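Local coordinates for iota-carrageenase (Alteromonas sp. ATCC 43554, PDB 1KTW), which hydrolyses the beta-1,4 linkages inside iota-carrageenan, a sulfated galactan of red algal cell walls, with inversion of anomeric configuration, at residues I70-N75 with R98-G103; I78-D83 with F111-L116; I194-A199 with L215-D220. All blocks are in the same frame, centred on the assembly; numbering follows the deposited sequence.

Contact 1: residues I70-N75 with R98-G103; sequences IQMKSN and RLFEVG. With G4S (4-O-sulfo-beta-D-galactopyranose), chain C.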
# COMPACT_ATOMS: atom_id res chain seq x y z
N ILE A 70 -5.40 -10.63 16.81
CA ILE A 70 -4.66 -11.86 17.07
C ILE A 70 -3.13 -11.64 17.06
O ILE A 70 -2.60 -10.96 16.17
CB ILE A 70 -5.01 -12.95 16.02
CG1 ILE A 70 -6.54 -13.11 15.92
CG2 ILE A 70 -4.36 -14.28 16.39
CD1 ILE A 70 -7.22 -13.56 17.23
N GLN A 71 -2.43 -12.19 18.06
CA GLN A 71 -0.97 -12.07 18.14
C GLN A 71 -0.29 -13.36 17.65
O GLN A 71 -0.38 -14.40 18.32
CB GLN A 71 -0.52 -11.79 19.59
CG GLN A 71 -1.19 -10.58 20.23
CD GLN A 71 -0.82 -9.29 19.55
OE1 GLN A 71 0.34 -8.89 19.54
NE2 GLN A 71 -1.82 -8.62 18.97
N MET A 72 0.38 -13.30 16.50
CA MET A 72 1.05 -14.50 15.98
C MET A 72 2.34 -14.78 16.76
O MET A 72 2.89 -13.87 17.39
CB MET A 72 1.35 -14.34 14.47
CG MET A 72 0.08 -14.18 13.60
SD MET A 72 -1.04 -15.63 13.66
CE MET A 72 -2.60 -14.91 13.08
N LYS A 73 2.81 -16.03 16.72
CA LYS A 73 4.01 -16.45 17.46
C LYS A 73 4.96 -17.33 16.64
O LYS A 73 4.57 -17.89 15.63
CB LYS A 73 3.60 -17.21 18.72
CG LYS A 73 2.65 -16.42 19.65
CD LYS A 73 3.35 -15.24 20.31
CE LYS A 73 2.40 -14.37 21.17
NZ LYS A 73 1.73 -15.14 22.27
N SER A 74 6.20 -17.47 17.12
CA SER A 74 7.23 -18.26 16.44
C SER A 74 6.90 -19.74 16.23
O SER A 74 6.31 -20.40 17.10
CB SER A 74 8.57 -18.19 17.21
OG SER A 74 9.09 -16.87 17.24
N ASN A 75 7.32 -20.25 15.08
CA ASN A 75 7.15 -21.64 14.70
C ASN A 75 5.68 -22.12 14.56
O ASN A 75 5.37 -23.30 14.79
CB ASN A 75 7.94 -22.53 15.68
CG ASN A 75 9.44 -22.22 15.67
OD1 ASN A 75 10.09 -22.24 14.63
ND2 ASN A 75 10.00 -21.94 16.85
N ARG A 98 -6.68 -4.44 13.48
CA ARG A 98 -6.13 -5.39 12.50
C ARG A 98 -6.65 -6.78 12.88
O ARG A 98 -6.88 -7.06 14.06
CB ARG A 98 -4.59 -5.43 12.55
CG ARG A 98 -3.85 -4.09 12.46
CD ARG A 98 -3.59 -3.60 13.87
NE ARG A 98 -2.97 -2.29 13.95
CZ ARG A 98 -2.69 -1.70 15.11
NH1 ARG A 98 -2.99 -2.31 16.25
NH2 ARG A 98 -2.11 -0.50 15.13
N LEU A 99 -6.86 -7.64 11.88
CA LEU A 99 -7.29 -9.00 12.17
C LEU A 99 -6.09 -9.72 12.80
O LEU A 99 -6.24 -10.39 13.82
CB LEU A 99 -7.71 -9.76 10.91
CG LEU A 99 -8.88 -9.24 10.05
CD1 LEU A 99 -9.30 -10.32 9.05
CD2 LEU A 99 -10.05 -8.87 10.91
N PHE A 100 -4.90 -9.56 12.20
CA PHE A 100 -3.68 -10.24 12.66
C PHE A 100 -2.44 -9.33 12.78
O PHE A 100 -2.19 -8.49 11.90
CB PHE A 100 -3.33 -11.39 11.70
CG PHE A 100 -4.53 -12.19 11.20
CD1 PHE A 100 -5.25 -13.01 12.06
CD2 PHE A 100 -4.91 -12.14 9.85
CE1 PHE A 100 -6.35 -13.78 11.59
CE2 PHE A 100 -6.00 -12.89 9.37
CZ PHE A 100 -6.72 -13.71 10.25
N GLU A 101 -1.66 -9.52 13.85
CA GLU A 101 -0.40 -8.77 14.10
C GLU A 101 0.75 -9.80 14.22
O GLU A 101 0.63 -10.80 14.92
CB GLU A 101 -0.51 -7.93 15.39
CG GLU A 101 -1.66 -6.92 15.34
CD GLU A 101 -1.58 -5.84 16.43
OE1 GLU A 101 -1.52 -6.19 17.63
OE2 GLU A 101 -1.59 -4.65 16.07
N VAL A 102 1.86 -9.53 13.53
CA VAL A 102 3.00 -10.45 13.52
C VAL A 102 4.31 -9.73 13.90
O VAL A 102 4.91 -9.04 13.06
CB VAL A 102 3.17 -11.08 12.10
CG1 VAL A 102 4.08 -12.35 12.17
CG2 VAL A 102 1.78 -11.42 11.50
N GLY A 103 4.74 -9.89 15.15
CA GLY A 103 5.97 -9.24 15.59
C GLY A 103 5.82 -7.78 16.00
O GLY A 103 6.81 -7.05 16.09
C1 G4S C . -1.97 7.04 11.71
C2 G4S C . -2.76 6.49 12.91
C3 G4S C . -1.81 5.94 13.98
C4 G4S C . -0.84 4.94 13.35
C5 G4S C . -0.13 5.59 12.17
C6 G4S C . 0.83 4.64 11.46
O1 G4S C . -2.83 7.41 10.70
O2 G4S C . -3.58 7.51 13.46
O3 G4S C . -2.59 5.28 15.00
O4 G4S C . -1.56 3.77 12.91
O5 G4S C . -1.09 6.03 11.20
O6 G4S C . 1.65 3.96 12.39
S G4S C . -1.24 2.40 13.67
O7 G4S C . -2.31 1.43 13.38
O8 G4S C . -1.19 2.64 15.13
O9 G4S C . 0.05 1.86 13.20
O HOH W 1 3.44 -11.23 17.35
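Gln71 NE2 gives one N-H to Glu101 OE1 at 2.8 Å, and it also donates to Gly69 O. The bond to Glu101 is nearly straight (173°). The acceptor lies in the amide plane, and OE1 receives the proton on its anti lone pair. The amide and carboxylate planes stand 77° apart, although the two side chains run alongside each other. The other carboxylate oxygen, Glu101 OE2, makes a salt bridge to Arg98 NH1 at 2.7 Å. Arg98 NH2 then reaches sulfate oxygen O7 of the bound 4-sulfated galactose at 2.6 Å, and Lys136 holds the same sugar.

The backbones pair as parallel strands of the beta-helix. Glu101 N bonds to Ile70 O, and Met72 N to Glu101 O at 3.0 Å. Beyond the pairing, a water joins Met72 O to Gly103 N.

On the face carrying Ile70 and Phe100 the contact is apolar. The Met72 chain turns about CB-CG (chi2 -62°), which brings its CE methyl to 3.4 Å from Phe100 CD1. Ile70 CB sits at the edge of the same ring.

Glu101 thus has a partner on each oxygen. This pairing probably favours the charged carboxylate and helps fix Arg98 where it meets the sulfate.

Contact 2: residues I78-D83 with F111-L116; sequences IRVESD and FSFQGL. With CA (calcium ion), chain E; CA (calcium ion), chain G.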
# COMPACT_ATOMS: atom_id res chain seq x y z
N ILE A 78 -0.13 -21.81 9.81
CA ILE A 78 -1.58 -21.89 9.59
C ILE A 78 -2.01 -22.19 8.14
O ILE A 78 -1.52 -21.56 7.19
CB ILE A 78 -2.23 -20.55 10.06
CG1 ILE A 78 -1.96 -20.36 11.56
CG2 ILE A 78 -3.74 -20.54 9.73
CD1 ILE A 78 -2.43 -19.01 12.15
N ARG A 79 -2.92 -23.16 7.98
CA ARG A 79 -3.45 -23.53 6.67
C ARG A 79 -4.98 -23.36 6.71
O ARG A 79 -5.61 -23.71 7.71
CB ARG A 79 -3.07 -24.98 6.33
CG ARG A 79 -1.54 -25.19 6.20
CD ARG A 79 -0.96 -24.33 5.06
NE ARG A 79 0.49 -24.46 4.90
CZ ARG A 79 1.41 -23.69 5.48
NH1 ARG A 79 1.05 -22.69 6.28
NH2 ARG A 79 2.70 -23.92 5.25
N VAL A 80 -5.56 -22.84 5.62
CA VAL A 80 -7.00 -22.50 5.55
C VAL A 80 -7.73 -23.18 4.37
O VAL A 80 -7.30 -23.02 3.22
CB VAL A 80 -7.16 -20.95 5.39
CG1 VAL A 80 -8.64 -20.55 5.45
CG2 VAL A 80 -6.36 -20.23 6.49
N GLU A 81 -8.83 -23.89 4.65
CA GLU A 81 -9.57 -24.60 3.59
C GLU A 81 -10.22 -23.63 2.58
O GLU A 81 -10.53 -22.48 2.90
CB GLU A 81 -10.60 -25.59 4.17
CG GLU A 81 -9.95 -26.79 4.95
CD GLU A 81 -10.89 -28.00 5.18
OE1 GLU A 81 -12.01 -27.81 5.70
OE2 GLU A 81 -10.49 -29.15 4.85
N SER A 82 -10.42 -24.14 1.36
CA SER A 82 -10.94 -23.35 0.23
C SER A 82 -12.31 -22.66 0.27
O SER A 82 -12.55 -21.75 -0.53
CB SER A 82 -10.87 -24.19 -1.04
OG SER A 82 -11.09 -23.36 -2.16
N ASP A 83 -13.19 -23.07 1.17
CA ASP A 83 -14.51 -22.43 1.26
C ASP A 83 -14.68 -21.62 2.54
O ASP A 83 -15.79 -21.31 2.95
CB ASP A 83 -15.64 -23.47 1.17
CG ASP A 83 -15.83 -24.01 -0.23
OD1 ASP A 83 -15.76 -23.23 -1.20
OD2 ASP A 83 -16.07 -25.23 -0.36
N PHE A 111 7.38 -18.35 10.44
CA PHE A 111 5.90 -18.29 10.47
C PHE A 111 5.24 -18.30 9.06
O PHE A 111 5.80 -17.77 8.11
CB PHE A 111 5.50 -17.00 11.22
CG PHE A 111 4.04 -16.61 11.08
CD1 PHE A 111 3.07 -17.20 11.88
CD2 PHE A 111 3.64 -15.72 10.08
CE1 PHE A 111 1.72 -16.92 11.70
CE2 PHE A 111 2.27 -15.44 9.89
CZ PHE A 111 1.31 -16.05 10.70
N SER A 112 4.05 -18.91 8.94
CA SER A 112 3.34 -18.91 7.64
C SER A 112 1.80 -18.95 7.80
O SER A 112 1.30 -19.48 8.80
CB SER A 112 3.81 -20.05 6.73
OG SER A 112 3.45 -21.35 7.20
N PHE A 113 1.08 -18.38 6.82
CA PHE A 113 -0.40 -18.32 6.80
C PHE A 113 -0.78 -18.48 5.31
O PHE A 113 -0.57 -17.55 4.51
CB PHE A 113 -0.86 -16.95 7.33
CG PHE A 113 -2.34 -16.86 7.67
CD1 PHE A 113 -3.31 -16.98 6.68
CD2 PHE A 113 -2.74 -16.55 8.97
CE1 PHE A 113 -4.67 -16.79 6.98
CE2 PHE A 113 -4.10 -16.36 9.28
CZ PHE A 113 -5.06 -16.48 8.28
N GLN A 114 -1.32 -19.64 4.94
CA GLN A 114 -1.63 -19.94 3.53
C GLN A 114 -2.94 -20.64 3.22
O GLN A 114 -3.32 -21.60 3.89
CB GLN A 114 -0.47 -20.77 2.93
CG GLN A 114 -0.65 -21.20 1.46
CD GLN A 114 0.59 -21.90 0.90
OE1 GLN A 114 1.28 -22.61 1.62
NE2 GLN A 114 0.85 -21.72 -0.39
N GLY A 115 -3.61 -20.18 2.17
CA GLY A 115 -4.87 -20.79 1.78
C GLY A 115 -4.65 -21.98 0.87
O GLY A 115 -3.71 -22.01 0.07
N LEU A 116 -5.49 -22.99 1.02
CA LEU A 116 -5.41 -24.19 0.18
C LEU A 116 -6.26 -24.02 -1.10
O LEU A 116 -7.17 -23.18 -1.16
CB LEU A 116 -5.93 -25.41 0.97
CG LEU A 116 -5.14 -25.79 2.25
CD1 LEU A 116 -6.01 -26.69 3.16
CD2 LEU A 116 -3.85 -26.52 1.86
CA CA E . -12.51 -30.20 5.69
CA CA G . -12.26 -20.75 -2.69
O HOH W 2 -8.08 -21.49 0.95
O HOH W 3 -11.39 -18.76 -4.26
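Two strands on successive coils of the right-handed parallel beta-helix meet here, with Ile78 beside Phe113, Arg79 beside Gln114 and Val80 beside Gly115. Four backbone bonds join them, the shortest from Leu116 N to Val80 O at 2.8 Å.

Arg79 lies across the outer face of the pair. A kink in its chain at chi2 (-62°) brings the guanidinium edge to Ser112 OG. NH1 donates to Ser112 OG at 2.9 Å and to Ile78 O at 3.0 Å, both in the guanidinium plane. The approach to Ile78 O is from above the carbonyl plane. Gln114 OE1 lies over one guanidinium face, and His77 also bonds to Ser112 OG. With an alanine here, Ser112 OG would probably lose its charged donor, and Ile78 O would be left with the backbone bond from Gln114 N.

On the inner face, Ile78 CG2 makes a CH-pi contact with the Phe113 ring, 4.2 Å from its centroid.

Past the strand, Ser82 O binds one calcium ion together with Asn118 and Gly119. Asn62 N bonds to Glu81 OE1, and Glu81 holds a second calcium through OE1 and OE2, each at 2.4 Å.

Contact 3: residues I194-A199 with L215-D220; sequences IQTYGA and LRMETD. With DGS (3,6-anhydro-2-O-sulfo-alpha-D-galactopyranose), chain D.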
# COMPACT_ATOMS: atom_id res chain seq x y z
N ILE A 194 -0.95 -3.68 -0.72
CA ILE A 194 0.28 -3.60 0.09
C ILE A 194 0.80 -2.17 0.32
O ILE A 194 0.73 -1.35 -0.60
CB ILE A 194 1.51 -4.31 -0.62
CG1 ILE A 194 1.16 -5.73 -1.09
CG2 ILE A 194 2.72 -4.33 0.33
CD1 ILE A 194 0.80 -6.72 0.03
N GLN A 195 1.27 -1.86 1.54
CA GLN A 195 1.98 -0.59 1.75
C GLN A 195 3.27 -0.96 2.52
O GLN A 195 3.20 -1.58 3.59
CB GLN A 195 1.19 0.50 2.52
CG GLN A 195 2.06 1.79 2.59
CD GLN A 195 1.30 3.12 2.78
OE1 GLN A 195 1.93 4.19 2.89
NE2 GLN A 195 -0.01 3.06 2.81
N THR A 196 4.44 -0.59 1.97
CA THR A 196 5.73 -0.94 2.61
C THR A 196 6.44 0.21 3.34
O THR A 196 6.64 1.27 2.75
CB THR A 196 6.72 -1.49 1.56
OG1 THR A 196 7.08 -0.44 0.65
CG2 THR A 196 6.10 -2.66 0.78
N TYR A 197 6.86 -0.03 4.58
CA TYR A 197 7.56 0.98 5.40
C TYR A 197 9.01 0.57 5.70
O TYR A 197 9.95 1.32 5.41
CB TYR A 197 6.80 1.21 6.70
CG TYR A 197 5.38 1.71 6.49
CD1 TYR A 197 5.13 3.04 6.17
CD2 TYR A 197 4.30 0.84 6.62
CE1 TYR A 197 3.81 3.50 5.97
CE2 TYR A 197 2.99 1.28 6.42
CZ TYR A 197 2.75 2.61 6.11
OH TYR A 197 1.45 3.03 5.92
N GLY A 198 9.19 -0.61 6.29
CA GLY A 198 10.52 -1.14 6.59
C GLY A 198 10.59 -2.58 6.12
O GLY A 198 9.72 -3.39 6.46
N ALA A 199 11.61 -2.93 5.33
CA ALA A 199 11.70 -4.29 4.81
C ALA A 199 13.04 -4.60 4.14
O ALA A 199 13.62 -3.74 3.47
CB ALA A 199 10.57 -4.54 3.78
N LEU A 215 0.83 -2.52 -5.22
CA LEU A 215 2.12 -2.52 -4.49
C LEU A 215 2.58 -1.07 -4.31
O LEU A 215 3.25 -0.49 -5.19
CB LEU A 215 3.20 -3.33 -5.23
CG LEU A 215 4.58 -3.46 -4.55
CD1 LEU A 215 4.45 -4.01 -3.13
CD2 LEU A 215 5.46 -4.40 -5.40
N ARG A 216 2.21 -0.49 -3.17
CA ARG A 216 2.50 0.91 -2.83
C ARG A 216 3.76 1.04 -1.96
O ARG A 216 3.70 0.85 -0.76
CB ARG A 216 1.27 1.51 -2.10
CG ARG A 216 1.36 2.99 -1.67
CD ARG A 216 0.18 3.37 -0.72
NE ARG A 216 -1.12 3.47 -1.42
CZ ARG A 216 -1.60 4.58 -1.98
NH1 ARG A 216 -0.91 5.72 -1.93
NH2 ARG A 216 -2.78 4.55 -2.58
N MET A 217 4.90 1.35 -2.59
CA MET A 217 6.16 1.50 -1.85
C MET A 217 6.35 2.98 -1.47
O MET A 217 7.24 3.68 -1.96
CB MET A 217 7.33 0.93 -2.69
CG MET A 217 7.22 -0.62 -2.85
SD MET A 217 8.28 -1.44 -4.12
CE MET A 217 7.47 -0.89 -5.67
N GLU A 218 5.47 3.42 -0.57
CA GLU A 218 5.44 4.80 -0.09
C GLU A 218 5.86 4.76 1.38
O GLU A 218 5.05 4.50 2.27
CB GLU A 218 4.01 5.37 -0.27
CG GLU A 218 3.88 6.87 -0.00
CD GLU A 218 2.49 7.42 -0.34
OE1 GLU A 218 1.52 6.62 -0.42
OE2 GLU A 218 2.35 8.64 -0.51
N THR A 219 7.14 5.04 1.61
CA THR A 219 7.77 4.96 2.93
C THR A 219 7.68 6.21 3.80
O THR A 219 8.68 6.94 3.95
CB THR A 219 9.25 4.55 2.73
OG1 THR A 219 9.89 5.52 1.88
CG2 THR A 219 9.34 3.21 2.02
N ASP A 220 6.52 6.44 4.42
CA ASP A 220 6.32 7.66 5.20
C ASP A 220 5.90 7.60 6.67
O ASP A 220 5.39 8.58 7.22
CB ASP A 220 5.32 8.56 4.45
CG ASP A 220 3.92 7.95 4.36
OD1 ASP A 220 3.73 6.82 4.85
OD2 ASP A 220 3.01 8.60 3.82
C1 DGS D . -1.36 12.68 -1.88
C2 DGS D . -1.25 11.25 -2.44
C3 DGS D . -0.31 10.42 -1.55
C4 DGS D . -0.83 10.38 -0.13
C5 DGS D . -0.55 11.81 0.27
C6 DGS D . 0.87 11.99 -0.31
O2 DGS D . -2.59 10.73 -2.66
O3 DGS D . 0.94 11.15 -1.49
O4 DGS D . -0.04 9.48 0.63
O5 DGS D . -1.49 12.67 -0.44
O7 DGS D . -4.21 9.00 -3.47
O8 DGS D . -1.96 8.27 -2.69
O9 DGS D . -2.17 9.39 -4.70
S DGS D . -2.78 9.31 -3.36
O HOH W 4 -1.70 0.26 -1.05
O HOH W 5 1.23 5.84 5.78
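The Tyr197 ring and the Asp220 carboxylate are almost coplanar, 16° apart, and meet edge on. The two segments are neighbouring parallel strands of the right-handed beta-helix, at a corner where the chain turns from one face to the next. Asp220 OD1 lies in the ring plane, 3.5 Å from Tyr197 CE1. A water at the same edge sits between Tyr197 OH and Asp220 OD1. The Arg216 guanidinium is also met at its edge. Its NH1 donates to Glu218 OE1 at 3.0 Å in a salt bridge, and to sulfate oxygen O8 of the bound anhydrogalactose at 2.9 Å. A second water links its NE to Ile194 O.

Arg216 N bonds to Ile194 O, and Thr196 N to Arg216 O at 3.2 Å. The strand axes cross at -25°. Beyond Thr196 the pairing stops. Met217 is the centre of an inverse gamma turn, with a weak bond from Glu218 N to Arg216 O.

Inside the coil, Ile194 CB touches Leu215 CD1 at 3.9 Å, and Phe204 packs on both side chains. Thr196 OG1 lies between its own backbone N and carbonyl carbon (chi1 67°). That places it beside Met217 CA and CG, buried and with no polar partner in the model. Thr196 O is likewise buried without one, and Thr219 CG2 comes up against it at 3.4 Å.

On the substrate side, Glu218 OE2 is bonded to His254, and it accepts a hydrogen bond from the sugar O4 at 2.8 Å.

In the fold
All three contacts pair strands of one right-handed beta-helix. Contacts 1 and 2 come from the same neighbouring coils, with centres 15 Å apart, and their segments alternate along the chain. They share one apolar interior. Met72 SD lies 3.6 Å from Phe111 CE1, and Phe100 CZ lies 3.8 Å from Phe113 CZ. Contact 3 follows later in the chain, its centre 19 Å from that of contact 1 and 24 Å from that of contact 2, with no direct touch. Contacts 1 and 3 each present an arginine to a sulfate of a different bound carrageenan fragment, consistent with a binding surface for a sulfated polymer. Contact 2 instead leads to calcium sites.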